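Rbam17540 (Bacillus amyloliquefaciens, PDB 2YOY) probably cleaves cellulose or related polysaccharides oxidatively, as a copper-dependent lytic polysaccharide monooxygenase of the type first named CBM33. Local coordinates at residues A[10-13]-A[14-17]; A[116-120]-A[121-125]; A[34-37]-A[38-41]; A[160-163]-A[164-167]. All coordinates share one frame; numbering follows the deposited sequence.

Contact 1: A[10-13]-A[14-17]; sequences RAYM and GALE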
ATOM      1  N   ARG A  10      -3.795  -3.396   2.850  1.00  6.76           N
ATOM      2  CA  ARG A  10      -4.904  -2.961   3.625  1.00  6.24           C
ATOM      3  C   ARG A  10      -6.155  -2.773   2.804  1.00  8.50           C
ATOM      4  O   ARG A  10      -7.248  -3.105   3.291  1.00  7.22           O
ATOM      5  CB  ARG A  10      -4.499  -1.656   4.417  1.00  5.02           C
ATOM      6  CG  ARG A  10      -5.557  -1.143   5.359  1.00  6.93           C
ATOM      7  CD  ARG A  10      -5.171   0.260   5.876  1.00  5.46           C
ATOM      8  NE  ARG A  10      -3.958   0.248   6.682  1.00  8.49           N
ATOM      9  CZ  ARG A  10      -3.304   1.335   7.121  1.00  9.86           C
ATOM     10  NH1 ARG A  10      -3.756   2.571   6.870  1.00  9.11           N
ATOM     11  NH2 ARG A  10      -2.199   1.173   7.860  1.00 12.19           N
ATOM     12  N   ALA A  11      -6.026  -2.246   1.576  1.00  8.41           N
ATOM     13  CA  ALA A  11      -7.136  -2.060   0.709  1.00  9.17           C
ATOM     14  C   ALA A  11      -7.814  -3.395   0.334  1.00  7.77           C
ATOM     15  O   ALA A  11      -9.059  -3.525   0.409  1.00  8.00           O
ATOM     16  CB  ALA A  11      -6.701  -1.342  -0.553  1.00 15.72           C
ATOM     17  N   TYR A  12      -6.995  -4.380  -0.011  1.00 10.38           N
ATOM     18  CA  TYR A  12      -7.540  -5.680  -0.326  1.00  7.68           C
ATOM     19  C   TYR A  12      -8.161  -6.365   0.932  1.00  7.68           C
ATOM     20  O   TYR A  12      -9.240  -6.998   0.851  1.00 10.89           O
ATOM     21  CB  TYR A  12      -6.439  -6.460  -0.963  1.00  7.21           C
ATOM     22  CG  TYR A  12      -6.869  -7.859  -1.423  1.00 10.35           C
ATOM     23  CD1 TYR A  12      -8.080  -8.064  -2.059  1.00 18.10           C
ATOM     24  CD2 TYR A  12      -6.037  -8.958  -1.184  1.00 15.81           C
ATOM     25  CE1 TYR A  12      -8.434  -9.367  -2.471  1.00 20.74           C
ATOM     26  CE2 TYR A  12      -6.380 -10.233  -1.600  1.00 20.78           C
ATOM     27  CZ  TYR A  12      -7.575 -10.428  -2.221  1.00 23.99           C
ATOM     28  OH  TYR A  12      -7.893 -11.706  -2.605  1.00 26.29           O
ATOM     29  N   MET A  13      -7.515  -6.205   2.105  1.00  8.45           N
ATOM     30  CA  MET A  13      -8.083  -6.650   3.364  1.00  9.40           C
ATOM     31  C   MET A  13      -9.483  -6.054   3.563  1.00  9.31           C
ATOM     32  O   MET A  13     -10.400  -6.739   4.049  1.00 10.27           O
ATOM     33  CB  MET A  13      -7.201  -6.287   4.563  1.00 11.27           C
ATOM     34  CG  MET A  13      -7.473  -7.011   5.898  1.00 13.55           C
ATOM     35  SD  MET A  13      -6.770  -8.661   5.781  1.00 17.88           S
ATOM     36  CE  MET A  13      -5.012  -8.364   6.108  1.00 25.67           C
ATOM     37  N   GLY A  14      -9.687  -4.817   3.122  1.00  6.60           N
ATOM     38  CA  GLY A  14     -11.067  -4.209   3.170  1.00 11.78           C
ATOM     39  C   GLY A  14     -12.095  -4.995   2.340  1.00  9.44           C
ATOM     40  O   GLY A  14     -13.206  -5.327   2.819  1.00 11.11           O
ATOM     41  N   ALA A  15     -11.702  -5.298   1.111  1.00 12.59           N
ATOM     42  CA  ALA A  15     -12.520  -6.105   0.197  1.00 15.96           C
ATOM     43  C   ALA A  15     -12.776  -7.467   0.777  1.00 22.53           C
ATOM     44  O   ALA A  15     -13.886  -7.976   0.688  1.00 16.25           O
ATOM     45  CB  ALA A  15     -11.848  -6.219  -1.147  1.00 18.42           C
ATOM     46  N   LEU A  16     -11.756  -8.086   1.350  1.00 10.40           N
ATOM     47  CA  LEU A  16     -11.963  -9.362   2.065  1.00 11.12           C
ATOM     48  C   LEU A  16     -12.906  -9.276   3.200  1.00 13.00           C
ATOM     49  O   LEU A  16     -13.744 -10.173   3.350  1.00 13.12           O
ATOM     50  CB  LEU A  16     -10.630  -9.993   2.489  1.00  8.51           C
ATOM     51  CG  LEU A  16      -9.682 -10.397   1.382  1.00  8.82           C
ATOM     52  CD1 LEU A  16      -8.436 -11.008   1.989  1.00 21.88           C
ATOM     53  CD2 LEU A  16     -10.283 -11.406   0.388  1.00 24.54           C
ATOM     54  N   GLU A  17     -12.802  -8.229   4.060  1.00  8.42           N
ATOM     55  CA  GLU A  17     -13.696  -8.123   5.214  1.00 11.82           C
ATOM     56  C   GLU A  17     -15.139  -7.702   4.852  1.00 13.20           C
ATOM     57  O   GLU A  17     -16.087  -8.002   5.588  1.00 17.83           O
ATOM     58  CB  GLU A  17     -13.123  -7.120   6.233  1.00  9.17           C
ATOM     59  CG  GLU A  17     -11.858  -7.663   6.907  1.00 14.25           C
ATOM     60  CD  GLU A  17     -11.720  -7.323   8.331  1.00 15.55           C
ATOM     61  OE1 GLU A  17     -12.240  -8.109   9.185  1.00 22.54           O
ATOM     62  OE2 GLU A  17     -10.987  -6.339   8.647  1.00 15.91           O
TER
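In the first turns of helix 10-21, Tyr12 and Leu16 meet at the i to i+4 spacing of an alpha-helix. Leu16 CG rests over one face of the Tyr12 ring, 4.2 Å from the ring centroid and displaced toward the rim, which makes a CH-pi contact. The branch carries on to the phenol end, where Leu16 CD2 is 3.8 Å from Tyr12 OH. With CG of Tyr12 anti to its own nitrogen (chi1 -177°), the ring lies where the next turn can reach it, and Ala15 CB comes up obliquely, 4.3 Å from Tyr12 CD1. Beneath the pair, Leu16 N donates to Tyr12 O at 2.8 Å in a nearly straight bond (168°). Glu17 N binds Met13 O at the same length, 2.8 Å, while Glu17 CG packs against that oxygen. With an alanine at Tyr12, Leu16 would probably lose the surface under its CG and be freer to turn, and Tyr3 would be left without its stacking partner. Tyr3 belongs to strand 2-6. Elsewhere Arg10 pairs with Asp174 of strand 167-177, Glu17 reaches Lys29 and Tyr30 at the end of helix 23-30, and Ala15 packs on the loop at Pro37.

Contact 2: A[116-120]-A[121-125]; sequences KPLSR and DEFEL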
ATOM      1  N   LYS A 116      -0.128   7.823  15.068  1.00 14.80           N
ATOM      2  CA  LYS A 116      -0.138   9.100  14.409  1.00 16.58           C
ATOM      3  C   LYS A 116      -0.372   8.890  12.931  1.00 15.23           C
ATOM      4  O   LYS A 116      -0.083   7.817  12.400  1.00 16.28           O
ATOM      5  CB  LYS A 116       1.196   9.844  14.597  1.00 22.35           C
ATOM      6  CG  LYS A 116       1.616  10.024  16.042  1.00 32.29           C
ATOM      7  CD  LYS A 116       0.655  10.930  16.803  1.00 48.16           C
ATOM      8  CE  LYS A 116       1.267  11.384  18.125  1.00129.86           C
ATOM      9  NZ  LYS A 116       0.381  12.306  18.890  1.00 51.75           N
ATOM     10  N   PRO A 117      -0.871   9.925  12.242  1.00 14.53           N
ATOM     11  CA  PRO A 117      -1.031   9.779  10.797  1.00 17.03           C
ATOM     12  C   PRO A 117       0.293   9.499  10.090  1.00 13.99           C
ATOM     13  O   PRO A 117       1.329   9.977  10.506  1.00 15.15           O
ATOM     14  CB  PRO A 117      -1.628  11.126  10.351  1.00 19.40           C
ATOM     15  CG  PRO A 117      -2.156  11.747  11.605  1.00 27.47           C
ATOM     16  CD  PRO A 117      -1.308  11.253  12.726  1.00 21.69           C
ATOM     17  N   LEU A 118       0.254   8.697   9.019  1.00 11.91           N
ATOM     18  CA  LEU A 118       1.458   8.314   8.323  1.00 11.10           C
ATOM     19  C   LEU A 118       2.086   9.548   7.669  1.00 12.85           C
ATOM     20  O   LEU A 118       1.403  10.335   7.002  1.00 13.89           O
ATOM     21  CB  LEU A 118       1.150   7.264   7.239  1.00  9.04           C
ATOM     22  CG  LEU A 118       0.649   5.932   7.736  1.00  8.02           C
ATOM     23  CD1 LEU A 118       0.364   4.990   6.545  1.00 10.81           C
ATOM     24  CD2 LEU A 118       1.631   5.285   8.664  1.00 16.92           C
ATOM     25  N   SER A 119       3.396   9.674   7.826  1.00 16.17           N
ATOM     26  CA  SER A 119       4.162  10.704   7.148  1.00 13.52           C
ATOM     27  C   SER A 119       5.368  10.070   6.450  1.00  9.51           C
ATOM     28  O   SER A 119       5.874   9.018   6.872  1.00 13.58           O
ATOM     29  CB  SER A 119       4.580  11.789   8.164  1.00 13.32           C
ATOM     30  OG  SER A 119       5.374  11.233   9.182  1.00 19.44           O
ATOM     31  N   ARG A 120       5.870  10.745   5.424  1.00 12.10           N
ATOM     32  CA  ARG A 120       7.097  10.318   4.703  1.00 16.53           C
ATOM     33  C   ARG A 120       8.275  10.017   5.543  1.00 15.90           C
ATOM     34  O   ARG A 120       9.045   9.110   5.246  1.00 15.62           O
ATOM     35  CB  ARG A 120       7.607  11.425   3.783  1.00 23.83           C
ATOM     36  CG  ARG A 120       6.826  11.524   2.544  1.00 27.86           C
ATOM     37  CD  ARG A 120       6.696  12.971   2.103  1.00 26.56           C
ATOM     38  NE  ARG A 120       6.056  12.937   0.815  1.00 26.17           N
ATOM     39  CZ  ARG A 120       4.752  12.825   0.624  1.00 14.93           C
ATOM     40  NH1 ARG A 120       3.894  12.745   1.664  1.00 16.48           N
ATOM     41  NH2 ARG A 120       4.302  12.775  -0.609  1.00 18.34           N
ATOM     42  N   ASP A 121       8.489  10.857   6.550  1.00 11.37           N
ATOM     43  CA  ASP A 121       9.655  10.753   7.352  1.00 13.90           C
ATOM     44  C   ASP A 121       9.629   9.597   8.334  1.00 14.71           C
ATOM     45  O   ASP A 121      10.645   9.310   8.972  1.00 16.08           O
ATOM     46  CB  ASP A 121       9.965  12.090   8.038  1.00 17.51           C
ATOM     47  CG  ASP A 121       8.956  12.483   9.065  1.00 30.83           C
ATOM     48  OD1 ASP A 121       7.984  11.736   9.337  1.00 28.06           O
ATOM     49  OD2 ASP A 121       9.147  13.584   9.614  1.00 24.46           O
ATOM     50  N   GLU A 122       8.504   8.863   8.380  1.00 14.96           N
ATOM     51  CA  GLU A 122       8.451   7.594   9.124  1.00 14.21           C
ATOM     52  C   GLU A 122       8.818   6.373   8.264  1.00  9.43           C
ATOM     53  O   GLU A 122       8.845   5.280   8.793  1.00 13.15           O
ATOM     54  CB  GLU A 122       7.028   7.357   9.642  1.00 16.67           C
ATOM     55  CG  GLU A 122       6.599   8.300  10.717  1.00 33.02           C
ATOM     56  CD  GLU A 122       5.322   7.831  11.349  1.00 29.16           C
ATOM     57  OE1 GLU A 122       4.288   7.773  10.644  1.00 23.98           O
ATOM     58  OE2 GLU A 122       5.383   7.485  12.529  1.00 21.62           O
ATOM     59  N   PHE A 123       9.076   6.568   6.960  1.00 12.82           N
ATOM     60  CA  PHE A 123       9.329   5.425   6.030  1.00  5.73           C
ATOM     61  C   PHE A 123      10.733   5.470   5.509  1.00 14.22           C
ATOM     62  O   PHE A 123      11.296   6.548   5.264  1.00 19.93           O
ATOM     63  CB  PHE A 123       8.405   5.551   4.849  1.00  7.14           C
ATOM     64  CG  PHE A 123       7.004   5.083   5.121  1.00 12.45           C
ATOM     65  CD1 PHE A 123       6.725   3.717   5.117  1.00 11.30           C
ATOM     66  CD2 PHE A 123       5.963   5.981   5.371  1.00 21.19           C
ATOM     67  CE1 PHE A 123       5.462   3.250   5.390  1.00 11.70           C
ATOM     68  CE2 PHE A 123       4.692   5.521   5.629  1.00 21.55           C
ATOM     69  CZ  PHE A 123       4.440   4.149   5.670  1.00 18.26           C
ATOM     70  N   GLU A 124      11.289   4.306   5.236  1.00 12.12           N
ATOM     71  CA  GLU A 124      12.541   4.269   4.516  1.00 11.47           C
ATOM     72  C   GLU A 124      12.432   3.337   3.354  1.00  9.87           C
ATOM     73  O   GLU A 124      11.751   2.365   3.461  1.00  7.80           O
ATOM     74  CB  GLU A 124      13.722   3.908   5.394  1.00 20.36           C
ATOM     75  CG  GLU A 124      13.614   2.653   6.192  1.00 28.10           C
ATOM     76  CD  GLU A 124      14.819   2.512   7.126  1.00 30.66           C
ATOM     77  OE1 GLU A 124      15.948   2.844   6.728  1.00 58.56           O
ATOM     78  OE2 GLU A 124      14.614   2.090   8.260  1.00 25.61           O
ATOM     79  N   LEU A 125      13.091   3.703   2.270  1.00  6.56           N
ATOM     80  CA  LEU A 125      13.105   2.936   1.053  1.00  8.06           C
ATOM     81  C   LEU A 125      13.805   1.630   1.295  1.00  9.70           C
ATOM     82  O   LEU A 125      14.860   1.592   1.939  1.00  7.52           O
ATOM     83  CB  LEU A 125      13.795   3.784  -0.056  1.00  9.92           C
ATOM     84  CG  LEU A 125      14.011   3.079  -1.415  1.00 11.69           C
ATOM     85  CD1 LEU A 125      12.689   3.019  -2.145  1.00 11.97           C
ATOM     86  CD2 LEU A 125      15.039   3.891  -2.236  1.00 10.23           C
TER
HETATM   87  O   HOH W   1       2.329   6.742  11.851  1.00 14.55           O
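Ser119 and Glu122 meet in a short 3-10 turn in the later part of the loop between strands 100-108 and 123-130, just before the chain enters the second of these strands. Ahead of the turn, a water lies 2.7 Å from Lys116 O and 2.5 Å from Glu122 OE1, and it cannot serve every acceptor around it. The other carboxylate oxygen, Glu122 OE2, is held by the backbone N of Asn113. After Pro117, Leu118 turns inward: its CD1 comes to the edge of the Phe123 ring, 4.3 Å from CZ, and its side chain crosses that of Glu122 at about a right angle. Both apolar groups also pack on Ile155 of strand 154-162, so the loop is pinned to the sheet that Phe123 joins. At Ser119 the contact turns polar. Ser119 OG, at chi1 60°, sits between the nitrogen and the carbonyl carbon of its own residue and gives its proton to Asp121 OD1 at 2.7 Å, on the syn side of the carboxylate but 29° out of its plane. Ser119 O accepts from Glu122 N at 3.0 Å, the donor standing well above the carbonyl plane, as suits so tight a turn. Arg120 sends its guanidinium group away from the turn, to the carbonyls of Pro47, Ala49 and Pro51 and to the carboxylate of Asp53. Its backbone stays in the turn, with Phe123 N bound to Arg120 O at 3.1 Å. The Phe123 ring meets Ser119 O at its edge, 3.4 Å from CD2.

Contact 3: A[34-37]-A[38-41]; sequences IDNP and QSVE. With EDO (1,2-ethanediol), chain D.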
ATOM      1  N   ILE A  34     -13.628  -0.642   0.207  1.00 12.55           N
ATOM      2  CA  ILE A  34     -14.003  -2.027   0.220  1.00 12.76           C
ATOM      3  C   ILE A  34     -14.557  -2.530  -1.136  1.00 10.04           C
ATOM      4  O   ILE A  34     -14.442  -3.732  -1.449  1.00 11.89           O
ATOM      5  CB  ILE A  34     -14.991  -2.347   1.367  1.00  8.75           C
ATOM      6  CG1 ILE A  34     -16.369  -1.672   1.125  1.00  8.71           C
ATOM      7  CG2 ILE A  34     -14.360  -2.074   2.732  1.00 12.26           C
ATOM      8  CD1 ILE A  34     -17.397  -1.974   2.190  1.00 12.23           C
ATOM      9  N   ASP A  35     -15.116  -1.611  -1.934  1.00  9.80           N
ATOM     10  CA  ASP A  35     -15.731  -1.945  -3.203  1.00 20.02           C
ATOM     11  C   ASP A  35     -14.763  -1.858  -4.357  1.00 21.91           C
ATOM     12  O   ASP A  35     -15.040  -2.444  -5.413  1.00 13.38           O
ATOM     13  CB  ASP A  35     -16.920  -1.009  -3.477  1.00 21.29           C
ATOM     14  CG  ASP A  35     -18.178  -1.437  -2.760  1.00 56.85           C
ATOM     15  OD1 ASP A  35     -18.224  -2.557  -2.228  1.00 38.32           O
ATOM     16  OD2 ASP A  35     -19.136  -0.644  -2.734  1.00 24.30           O
ATOM     17  N   ASN A  36     -13.635  -1.166  -4.142  1.00 12.26           N
ATOM     18  CA  ASN A  36     -12.690  -0.841  -5.193  1.00 10.17           C
ATOM     19  C   ASN A  36     -11.273  -0.794  -4.653  1.00 11.78           C
ATOM     20  O   ASN A  36     -10.598   0.259  -4.684  1.00 11.63           O
ATOM     21  CB  ASN A  36     -13.049   0.520  -5.806  1.00 16.63           C
ATOM     22  CG  ASN A  36     -14.382   0.485  -6.554  1.00 13.77           C
ATOM     23  OD1 ASN A  36     -14.556  -0.327  -7.489  1.00 25.43           O
ATOM     24  ND2 ASN A  36     -15.298   1.339  -6.167  1.00 21.81           N
ATOM     25  N   PRO A  37     -10.787  -1.943  -4.183  1.00 10.66           N
ATOM     26  CA  PRO A  37      -9.413  -1.975  -3.627  1.00  8.94           C
ATOM     27  C   PRO A  37      -8.316  -1.643  -4.648  1.00  4.47           C
ATOM     28  O   PRO A  37      -7.180  -1.311  -4.266  1.00 10.20           O
ATOM     29  CB  PRO A  37      -9.289  -3.407  -3.094  1.00 10.96           C
ATOM     30  CG  PRO A  37     -10.268  -4.200  -3.950  1.00 16.80           C
ATOM     31  CD  PRO A  37     -11.431  -3.274  -4.148  1.00 14.73           C
ATOM     32  N   GLN A  38      -8.637  -1.763  -5.937  1.00  9.36           N
ATOM     33  CA  GLN A  38      -7.732  -1.406  -7.039  1.00  9.58           C
ATOM     34  C   GLN A  38      -7.558   0.078  -7.312  1.00  9.93           C
ATOM     35  O   GLN A  38      -6.790   0.441  -8.195  1.00 10.63           O
ATOM     36  CB  GLN A  38      -8.219  -2.093  -8.358  1.00 11.72           C
ATOM     37  CG  GLN A  38      -9.503  -1.507  -8.970  1.00 10.48           C
ATOM     38  CD  GLN A  38     -10.789  -2.130  -8.428  1.00 16.09           C
ATOM     39  OE1 GLN A  38     -10.795  -2.777  -7.380  1.00 13.24           O
ATOM     40  NE2 GLN A  38     -11.902  -1.930  -9.157  1.00 23.09           N
ATOM     41  N   SER A  39      -8.245   0.937  -6.553  1.00  9.50           N
ATOM     42  CA  SER A  39      -8.341   2.353  -6.916  1.00  8.56           C
ATOM     43  C   SER A  39      -7.661   3.285  -5.943  1.00  7.44           C
ATOM     44  O   SER A  39      -8.074   4.407  -5.869  1.00 11.09           O
ATOM     45  CB  SER A  39      -9.818   2.748  -7.105  1.00 12.78           C
ATOM     46  OG  SER A  39     -10.431   1.862  -8.033  1.00 14.09           O
ATOM     47  N   VAL A  40      -6.595   2.847  -5.252  1.00  9.50           N
ATOM     48  CA  VAL A  40      -5.870   3.777  -4.322  1.00  7.93           C
ATOM     49  C   VAL A  40      -4.800   4.587  -5.111  1.00  3.69           C
ATOM     50  O   VAL A  40      -3.567   4.374  -5.037  1.00  8.40           O
ATOM     51  CB  VAL A  40      -5.304   3.041  -3.107  1.00  2.70           C
ATOM     52  CG1 VAL A  40      -4.899   4.061  -2.024  1.00  6.06           C
ATOM     53  CG2 VAL A  40      -6.289   2.093  -2.507  1.00  9.94           C
ATOM     54  N   GLU A  41      -5.327   5.496  -5.912  1.00  5.12           N
ATOM     55  CA  GLU A  41      -4.584   6.197  -6.964  1.00 10.60           C
ATOM     56  C   GLU A  41      -4.365   7.656  -6.646  1.00 14.43           C
ATOM     57  O   GLU A  41      -5.311   8.387  -6.387  1.00 11.90           O
ATOM     58  CB  GLU A  41      -5.383   6.112  -8.251  1.00 11.31           C
ATOM     59  CG  GLU A  41      -4.681   6.677  -9.467  1.00 10.94           C
ATOM     60  CD  GLU A  41      -5.495   6.538 -10.738  1.00 19.98           C
ATOM     61  OE1 GLU A  41      -6.682   6.139 -10.658  1.00 17.56           O
ATOM     62  OE2 GLU A  41      -4.930   6.840 -11.815  1.00 18.40           O
TER
HETATM   63  C1  EDO D1206      -3.896   5.252 -14.481  1.00 24.05           C
HETATM   64  O1  EDO D1206      -3.178   6.493 -14.528  1.00 25.17           O
HETATM   65  C2  EDO D1206      -5.367   5.393 -14.872  1.00 26.64           C
HETATM   66  O2  EDO D1206      -6.054   6.370 -14.086  1.00 24.94           O
HETATM   67  O   HOH W   2     -14.419  -2.919  -8.382  1.00 25.23           O
HETATM   68  O   HOH W   3      -4.999   0.161  -5.236  1.00 11.62           O
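Gln38 folds back on Asn36 and Pro37 through two torsions: chi1 of 72° wedges CG between the residue's own nitrogen and carbonyl carbon, and chi2 of -88° bends the amide over the preceding chain. Residues 36-39 form a type I beta turn, closed by Ser39 N donating to Asn36 O at 3.1 Å, with Pro37 and Gln38 at its two central positions. The bend brings Gln38 OE1 to 3.3 Å from Pro37 CD, and no hydrogen bond can form to the ring nitrogen beside it, which carries no proton. The other end of the amide, Gln38 NE2, donates to a water at 2.8 Å, and Asn36 OD1, 2.7 Å from that same water, probably accepts from it. The two amide planes stand 81° apart, with the water between the two groups. A second water bridges Pro37 O and Val40 N, donating to the first and accepting from the second. Next comes an inverse gamma turn centred on Val40, marked by a weak bond from Glu41 N to Ser39 O at 3.0 Å. The loop packs against the copper site: Gln38, Ser39 and Glu41 all touch His1, a copper ligand, and the Gln38 side chain is about 7 Å from the metal. At the end of this segment, Glu41 OE1 is held by Gln65 NE2, and Glu41 OE2 accepts from O2 of an ethanediol at 2.6 Å.

Contact 4: A[160-163]-A[164-167]; sequences WDVA and DTSN. With EDO (1,2-ethanediol), chain E; EDO (1,2-ethanediol), chain D.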
ATOM      1  N   TRP A 160       3.277   1.916  -7.083  1.00  8.63           N
ATOM      2  CA  TRP A 160       3.321   1.547  -8.461  1.00 12.66           C
ATOM      3  C   TRP A 160       3.175   2.841  -9.281  1.00 13.17           C
ATOM      4  O   TRP A 160       2.122   3.483  -9.233  1.00 10.75           O
ATOM      5  CB  TRP A 160       2.194   0.565  -8.742  1.00  8.26           C
ATOM      6  CG  TRP A 160       1.902   0.309 -10.217  1.00 12.33           C
ATOM      7  CD1 TRP A 160       2.804   0.307 -11.228  1.00 11.31           C
ATOM      8  CD2 TRP A 160       0.617   0.051 -10.816  1.00  9.24           C
ATOM      9  NE1 TRP A 160       2.176   0.048 -12.406  1.00 11.09           N
ATOM     10  CE2 TRP A 160       0.835  -0.107 -12.188  1.00  6.86           C
ATOM     11  CE3 TRP A 160      -0.685  -0.069 -10.314  1.00  8.30           C
ATOM     12  CZ2 TRP A 160      -0.210  -0.368 -13.093  1.00 10.37           C
ATOM     13  CZ3 TRP A 160      -1.726  -0.319 -11.192  1.00 13.97           C
ATOM     14  CH2 TRP A 160      -1.467  -0.488 -12.584  1.00 13.49           C
ATOM     15  N   ASP A 161       4.231   3.221  -9.991  1.00  9.00           N
ATOM     16  CA  ASP A 161       4.206   4.411 -10.864  1.00 11.17           C
ATOM     17  C   ASP A 161       3.800   4.047 -12.284  1.00 13.06           C
ATOM     18  O   ASP A 161       4.429   3.184 -12.905  1.00 11.04           O
ATOM     19  CB  ASP A 161       5.601   5.039 -10.950  1.00 12.25           C
ATOM     20  CG  ASP A 161       5.992   5.816  -9.709  1.00 13.86           C
ATOM     21  OD1 ASP A 161       5.293   5.737  -8.647  1.00 12.49           O
ATOM     22  OD2 ASP A 161       7.085   6.472  -9.775  1.00 17.58           O
ATOM     23  N   VAL A 162       2.803   4.753 -12.807  1.00 11.66           N
ATOM     24  CA  VAL A 162       2.337   4.565 -14.206  1.00 10.74           C
ATOM     25  C   VAL A 162       3.222   5.413 -15.124  1.00 11.87           C
ATOM     26  O   VAL A 162       3.530   6.592 -14.843  1.00 16.58           O
ATOM     27  CB  VAL A 162       0.841   4.953 -14.338  1.00 11.51           C
ATOM     28  CG1 VAL A 162       0.367   4.824 -15.786  1.00 15.46           C
ATOM     29  CG2 VAL A 162      -0.011   4.103 -13.423  1.00 12.84           C
ATOM     30  N   ALA A 163       3.696   4.782 -16.184  1.00 13.93           N
ATOM     31  CA  ALA A 163       4.701   5.401 -17.082  1.00 18.09           C
ATOM     32  C   ALA A 163       4.155   6.628 -17.841  1.00 14.29           C
ATOM     33  O   ALA A 163       4.861   7.634 -18.054  1.00 17.71           O
ATOM     34  CB  ALA A 163       5.126   4.369 -18.087  1.00 17.52           C
ATOM     35  N   ASP A 164       2.905   6.530 -18.259  1.00 12.90           N
ATOM     36  CA  ASP A 164       2.364   7.477 -19.280  1.00  9.45           C
ATOM     37  C   ASP A 164       1.297   8.410 -18.734  1.00 13.75           C
ATOM     38  O   ASP A 164       0.569   9.037 -19.491  1.00 15.55           O
ATOM     39  CB  ASP A 164       1.849   6.710 -20.525  1.00 11.84           C
ATOM     40  CG  ASP A 164       0.663   5.829 -20.232  1.00 16.06           C
ATOM     41  OD1 ASP A 164       0.499   5.342 -19.085  1.00 16.42           O
ATOM     42  OD2 ASP A 164      -0.148   5.594 -21.166  1.00 23.67           O
ATOM     43  N   THR A 165       1.207   8.514 -17.417  1.00 11.63           N
ATOM     44  CA  THR A 165       0.339   9.488 -16.762  1.00 12.71           C
ATOM     45  C   THR A 165       1.078  10.075 -15.566  1.00 12.83           C
ATOM     46  O   THR A 165       2.219   9.691 -15.282  1.00 16.10           O
ATOM     47  CB  THR A 165      -0.963   8.833 -16.246  1.00 17.20           C
ATOM     48  OG1 THR A 165      -0.668   7.968 -15.145  1.00 16.68           O
ATOM     49  CG2 THR A 165      -1.689   8.041 -17.328  1.00 19.35           C
ATOM     50  N   SER A 166       0.429  10.995 -14.863  1.00 11.37           N
ATOM     51  CA  SER A 166       1.009  11.575 -13.660  1.00 17.76           C
ATOM     52  C   SER A 166       0.522  10.833 -12.395  1.00 12.71           C
ATOM     53  O   SER A 166       0.613  11.360 -11.333  1.00 15.02           O
ATOM     54  CB  SER A 166       0.697  13.071 -13.571  1.00 31.88           C
ATOM     55  OG  SER A 166      -0.690  13.271 -13.512  1.00 32.85           O
ATOM     56  N   ASN A 167       0.080   9.590 -12.530  1.00 12.68           N
ATOM     57  CA  ASN A 167      -0.508   8.854 -11.422  1.00  8.41           C
ATOM     58  C   ASN A 167       0.361   7.721 -10.908  1.00  9.10           C
ATOM     59  O   ASN A 167       1.212   7.195 -11.616  1.00 13.00           O
ATOM     60  CB  ASN A 167      -1.828   8.228 -11.864  1.00 13.85           C
ATOM     61  CG  ASN A 167      -2.837   9.253 -12.326  1.00 27.34           C
ATOM     62  OD1 ASN A 167      -3.400   9.124 -13.398  1.00 29.85           O
ATOM     63  ND2 ASN A 167      -3.066  10.265 -11.515  1.00 20.59           N
TER
HETATM   64  C1  EDO E1207      -3.380   5.607 -19.458  1.00 39.43           C
HETATM   65  O1  EDO E1207      -2.768   5.428 -20.734  1.00 32.39           O
HETATM   66  C2  EDO E1207      -2.651   4.769 -18.416  1.00 26.94           C
HETATM   67  O2  EDO E1207      -1.585   3.981 -18.969  1.00 24.75           O
HETATM   68  C1  EDO D1206      -3.896   5.252 -14.481  1.00 24.05           C
HETATM   69  O1  EDO D1206      -3.178   6.493 -14.528  1.00 25.17           O
HETATM   70  C2  EDO D1206      -5.367   5.393 -14.872  1.00 26.64           C
HETATM   71  O2  EDO D1206      -6.054   6.370 -14.086  1.00 24.94           O
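The Asp164 carboxylate sets its OD1 3.3 Å from Val162 CG1, while its OD2 accepts from O1 of an ethanediol at 2.7 Å. The second flat group, the Asn167 amide, uses OD1 to accept from O1 of another ethanediol at 2.9 Å. Deeper in, the Trp160 indole is stacked with Trp103 and Phe169 and meets Tyr94 edge-to-face. The residues form the beta-hairpin loop between strands 154-162 and 167-177, and Val162 N donates to Asn167 O at 3.1 Å to begin their antiparallel pairing. Inside the loop is an ST turn: Thr165 OG1 accepts from Asn167 N at 3.2 Å. The CG1 methyl of Val162, anti to the backbone nitrogen (chi1 177°), fills the inside of the bend and lies 3.4 Å from Thr165 OG1. Lys44 NZ hydrogen-bonds to both Val162 O and Thr165 O. Replacing Val162 by an alanine would remove both methyl branches and would probably open a gap inside the bend and deprive the copper ligand His98 of packing. Thr165 OG1 also donates to the ethanediol O1 shared with Asn167, at 3.0 Å, so this hydroxyl works as acceptor and donor at once. The Val162 side chain is about 6 Å from the copper, and the loop beside it offers polar partners to hydroxyl groups, here taken by diols probably left from crystallisation.

In the fold
From the N terminus, contact 1 winds helix 10-21, and contact 3 follows in the loop after helix 23-30. The two touch, Pro37 CB packing on Ala11 O at 3.5 Å, so the helical region is joined to the loop that leads toward the copper. Contact 2 comes later, about 22 Å from both, centre to centre, and on the opposite side of the chain's centre, where a loop turns into strand 123-130. Contact 4 closes the hairpin between strands 154-162 and 167-177; its sheet is also the one contact 2 enters. All four lie in series, none nested or crossed. Contacts 3 and 4 meet through Glu41 and Asn167 and share one ethanediol.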